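Local structure of glycosyl hydrolase family 62 protein (Coprinopsis cinerea, 5B6T) at residues G219-R224 against D262-E267. The protein probably hydrolyses alpha-L-arabinofuranosidic linkages, releasing arabinose side groups from arabinoxylan as an alpha-L-arabinofuranosidase of glycoside hydrolase family 62. Sequence-based numbering, arbitrary orientation.
With CA (calcium ion), chain D.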
ATOM      1  N   GLY A 219       7.450   7.537 -18.382  1.00 11.13           N
ATOM      2  CA  GLY A 219       6.034   7.335 -18.129  1.00 11.12           C
ATOM      3  C   GLY A 219       5.670   6.122 -17.275  1.00 10.39           C
ATOM      4  O   GLY A 219       4.482   5.879 -17.029  1.00 11.11           O
ATOM      5  N   ARG A 220       6.658   5.376 -16.800  1.00 10.21           N
ATOM      6  CA  ARG A 220       6.389   4.135 -16.072  1.00  9.84           C
ATOM      7  C   ARG A 220       6.445   4.326 -14.556  1.00  9.29           C
ATOM      8  O   ARG A 220       7.204   5.129 -14.032  1.00  9.02           O
ATOM      9  CB  ARG A 220       7.388   3.053 -16.500  1.00 10.52           C
ATOM     10  CG  ARG A 220       7.333   2.679 -17.979  1.00 10.90           C
ATOM     11  CD  ARG A 220       6.050   1.973 -18.311  1.00 11.31           C
ATOM     12  NE  ARG A 220       5.931   1.664 -19.742  1.00 12.62           N
ATOM     13  CZ  ARG A 220       4.855   1.116 -20.287  1.00 13.32           C
ATOM     14  NH1 ARG A 220       3.804   0.761 -19.543  1.00 13.04           N
ATOM     15  NH2 ARG A 220       4.836   0.898 -21.591  1.00 14.28           N
ATOM     16  N   ARG A 221       5.649   3.535 -13.861  1.00  8.45           N
ATOM     17  CA  ARG A 221       5.601   3.601 -12.404  1.00  8.11           C
ATOM     18  C   ARG A 221       6.857   2.969 -11.807  1.00  7.89           C
ATOM     19  O   ARG A 221       7.410   1.973 -12.311  1.00  7.52           O
ATOM     20  CB  ARG A 221       4.358   2.894 -11.859  1.00  8.02           C
ATOM     21  CG  ARG A 221       3.034   3.403 -12.421  1.00  8.00           C
ATOM     22  CD  ARG A 221       2.949   4.913 -12.331  1.00  8.52           C
ATOM     23  NE  ARG A 221       1.648   5.441 -12.719  1.00  8.84           N
ATOM     24  CZ  ARG A 221       0.671   5.784 -11.887  1.00  8.80           C
ATOM     25  NH1 ARG A 221       0.768   5.608 -10.566  1.00  8.59           N
ATOM     26  NH2 ARG A 221      -0.454   6.317 -12.402  1.00  9.44           N
ATOM     27  N   TRP A 222       7.269   3.562 -10.697  1.00  7.68           N
ATOM     28  CA  TRP A 222       8.419   3.088  -9.940  1.00  7.43           C
ATOM     29  C   TRP A 222       8.356   3.594  -8.514  1.00  7.51           C
ATOM     30  O   TRP A 222       7.532   4.451  -8.206  1.00  7.65           O
ATOM     31  CB  TRP A 222       9.736   3.504 -10.609  1.00  7.49           C
ATOM     32  CG  TRP A 222      10.033   4.995 -10.646  1.00  7.47           C
ATOM     33  CD1 TRP A 222       9.331   5.957 -11.299  1.00  7.57           C
ATOM     34  CD2 TRP A 222      11.130   5.656 -10.004  1.00  7.83           C
ATOM     35  NE1 TRP A 222       9.939   7.180 -11.115  1.00  8.29           N
ATOM     36  CE2 TRP A 222      11.025   7.031 -10.306  1.00  8.04           C
ATOM     37  CE3 TRP A 222      12.198   5.219  -9.210  1.00  8.10           C
ATOM     38  CZ2 TRP A 222      11.946   7.963  -9.845  1.00  8.24           C
ATOM     39  CZ3 TRP A 222      13.097   6.131  -8.747  1.00  8.42           C
ATOM     40  CH2 TRP A 222      12.982   7.496  -9.073  1.00  8.68           C
ATOM     41  N   PHE A 223       9.237   3.078  -7.657  1.00  7.22           N
ATOM     42  CA  PHE A 223       9.319   3.472  -6.254  1.00  7.15           C
ATOM     43  C   PHE A 223      10.614   4.122  -5.856  1.00  7.56           C
ATOM     44  O   PHE A 223      11.692   3.645  -6.216  1.00  7.20           O
ATOM     45  CB  PHE A 223       9.056   2.272  -5.299  1.00  7.12           C
ATOM     46  CG  PHE A 223       7.606   1.946  -5.216  1.00  7.04           C
ATOM     47  CD1 PHE A 223       7.017   1.085  -6.163  1.00  7.33           C
ATOM     48  CD2 PHE A 223       6.812   2.589  -4.301  1.00  7.07           C
ATOM     49  CE1 PHE A 223       5.665   0.835  -6.113  1.00  7.92           C
ATOM     50  CE2 PHE A 223       5.450   2.355  -4.272  1.00  7.16           C
ATOM     51  CZ  PHE A 223       4.879   1.501  -5.194  1.00  7.41           C
ATOM     52  N   ARG A 224      10.467   5.193  -5.073  1.00  7.85           N
ATOM     53  CA  ARG A 224      11.570   5.864  -4.399  1.00  8.07           C
ATOM     54  C   ARG A 224      11.558   5.514  -2.940  1.00  8.13           C
ATOM     55  O   ARG A 224      10.524   5.133  -2.404  1.00  7.81           O
ATOM     56  CB  ARG A 224      11.450   7.376  -4.594  1.00  8.11           C
ATOM     57  CG  ARG A 224      11.481   7.787  -6.068  1.00  8.64           C
ATOM     58  CD  ARG A 224      11.239   9.263  -6.292  1.00  8.98           C
ATOM     59  NE  ARG A 224      12.324  10.101  -5.791  1.00  9.43           N
ATOM     60  CZ  ARG A 224      12.177  11.358  -5.351  1.00  9.98           C
ATOM     61  NH1 ARG A 224      10.978  11.950  -5.365  1.00  9.81           N
ATOM     62  NH2 ARG A 224      13.227  12.029  -4.902  1.00 10.18           N
ATOM     63  N   ASP A 262       6.095  -1.520 -15.368  1.00  9.38           N
ATOM     64  CA  ASP A 262       5.636  -0.691 -14.271  1.00  8.83           C
ATOM     65  C   ASP A 262       5.739  -1.467 -12.983  1.00  8.52           C
ATOM     66  O   ASP A 262       5.302  -2.636 -12.925  1.00  8.45           O
ATOM     67  CB  ASP A 262       4.175  -0.305 -14.482  1.00  8.98           C
ATOM     68  CG  ASP A 262       3.976   0.617 -15.659  1.00  9.12           C
ATOM     69  OD1 ASP A 262       4.062   1.850 -15.462  1.00  9.19           O
ATOM     70  OD2 ASP A 262       3.715   0.108 -16.796  1.00  9.66           O
ATOM     71  N   ILE A 263       6.315  -0.816 -11.958  1.00  8.00           N
ATOM     72  CA  ILE A 263       6.324  -1.357 -10.603  1.00  8.17           C
ATOM     73  C   ILE A 263       5.517  -0.370  -9.784  1.00  7.68           C
ATOM     74  O   ILE A 263       5.963   0.752  -9.533  1.00  8.11           O
ATOM     75  CB  ILE A 263       7.749  -1.524 -10.000  1.00  8.82           C
ATOM     76  CG1 ILE A 263       8.667  -2.269 -10.956  1.00  9.61           C
ATOM     77  CG2 ILE A 263       7.641  -2.221  -8.662  1.00  8.64           C
ATOM     78  CD1 ILE A 263       8.263  -3.691 -11.323  1.00  9.49           C
ATOM     79  N   SER A 264       4.295  -0.773  -9.448  1.00  7.21           N
ATOM     80  CA  SER A 264       3.315   0.147  -8.893  1.00  6.98           C
ATOM     81  C   SER A 264       2.697  -0.383  -7.573  1.00  6.97           C
ATOM     82  O   SER A 264       2.933  -1.539  -7.187  1.00  7.72           O
ATOM     83  CB  SER A 264       2.301   0.465 -10.013  1.00  6.90           C
ATOM     84  OG  SER A 264       1.247   1.330  -9.637  1.00  6.48           O
ATOM     85  N   HIS A 265       1.940   0.511  -6.916  1.00  6.79           N
ATOM     86  CA  HIS A 265       1.296   0.361  -5.609  1.00  6.50           C
ATOM     87  C   HIS A 265       1.371  -1.003  -4.980  1.00  6.47           C
ATOM     88  O   HIS A 265       0.669  -1.909  -5.390  1.00  7.40           O
ATOM     89  CB  HIS A 265      -0.162   0.804  -5.707  1.00  6.28           C
ATOM     90  CG  HIS A 265      -0.771   1.086  -4.379  1.00  6.34           C
ATOM     91  ND1 HIS A 265      -1.632   2.138  -4.144  1.00  6.73           N
ATOM     92  CD2 HIS A 265      -0.584   0.477  -3.185  1.00  6.57           C
ATOM     93  CE1 HIS A 265      -1.967   2.144  -2.868  1.00  6.56           C
ATOM     94  NE2 HIS A 265      -1.355   1.142  -2.265  1.00  6.69           N
ATOM     95  N   GLY A 266       2.264  -1.139  -4.006  1.00  6.45           N
ATOM     96  CA  GLY A 266       2.507  -2.405  -3.353  1.00  6.55           C
ATOM     97  C   GLY A 266       2.699  -2.321  -1.847  1.00  6.44           C
ATOM     98  O   GLY A 266       2.377  -1.313  -1.193  1.00  7.04           O
ATOM     99  N   GLU A 267       3.228  -3.416  -1.280  1.00  6.38           N
ATOM    100  CA  GLU A 267       3.530  -3.522   0.156  1.00  6.14           C
ATOM    101  C   GLU A 267       4.631  -4.529   0.354  1.00  6.43           C
ATOM    102  O   GLU A 267       4.672  -5.564  -0.357  1.00  6.28           O
ATOM    103  CB  GLU A 267       2.313  -3.959   0.991  1.00  6.08           C
ATOM    104  CG  GLU A 267       1.630  -2.806   1.752  1.00  5.98           C
ATOM    105  CD  GLU A 267       0.564  -3.242   2.719  1.00  6.04           C
ATOM    106  OE1 GLU A 267       0.727  -4.314   3.335  1.00  5.74           O
ATOM    107  OE2 GLU A 267      -0.462  -2.519   2.854  1.00  5.99           O
TER
HETATM  108 CA    CA D 501      -1.362   0.605  -0.182  1.00  9.58          CA
HETATM  109  O   HOH W   1       2.405   3.185 -17.176  1.00 19.17           O
HETATM  110  O   HOH W   2       0.604   1.443  -0.052  1.00  7.14           O
HETATM  111  O   HOH W   3      -1.468  -0.062   1.788  1.00  6.38           O
HETATM  112  O   HOH W   4      -2.200   2.399   0.392  1.00  7.49           O
HETATM  113  O   HOH W   5      -0.364  -1.162  -0.688  1.00  6.35           O
HETATM  114  O   HOH W   6      -3.299  -0.339  -0.462  1.00  6.30           O
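Asp262 spreads its carboxylate between Arg220 and Arg221. OD2, through its syn lone pair, takes a bent salt bridge from Arg220 NH1 (2.8 Å), while OD1 accepts a nearly straight hydrogen bond from the backbone N of Arg221 on its anti side, somewhat out of the carboxylate plane (2.8 Å). Arg220 can reach back because its chain bends at chi2 (-68°), which lays CD 3.4 Å from Asp262 OD2. Guanidinium and carboxylate planes stand 67° apart. Water 1 donates a second bond to OD1, the third to the carboxylate. With an alanine here, the Arg221 amide and Arg220 NH1 would probably lose their shared acceptor group, the latter being left with less to fix its position. Next in line, Ile263 N donates to Arg221 O at 3.0 Å, Ile263 O lies 3.4 Å from Phe223 CE1, and Ile263 CG2 packs against Phe223 CD1. Ser264 presses CB to within 3.7 Å of Arg221 CB; its OG bonds to Glu213, which also forms a salt bridge with Arg221. The Phe223 ring continues along the chain: its edge meets Ser264 C, and CZ comes 3.5 Å from His265 N, an amide held by Glu213. At His265 the chain turns a corner; the side chain starts away from segment 219-224, and its imidazole binds the calcium ion through NE2 (2.2 Å), five waters completing the six ligands. Gly266 still borders Phe223 CZ, whereas Glu267 OE2 accepts a hydrogen bond from calcium-bound water 3. The two segments thus join neighbouring sheets of the family's five-bladed beta-propeller: strand 221-228 pairs with 207-215, and 266-268 edges the sheet containing 285-290, with His265 next to Ala196 of strand 195-202 and Asp143 of strand 142-148.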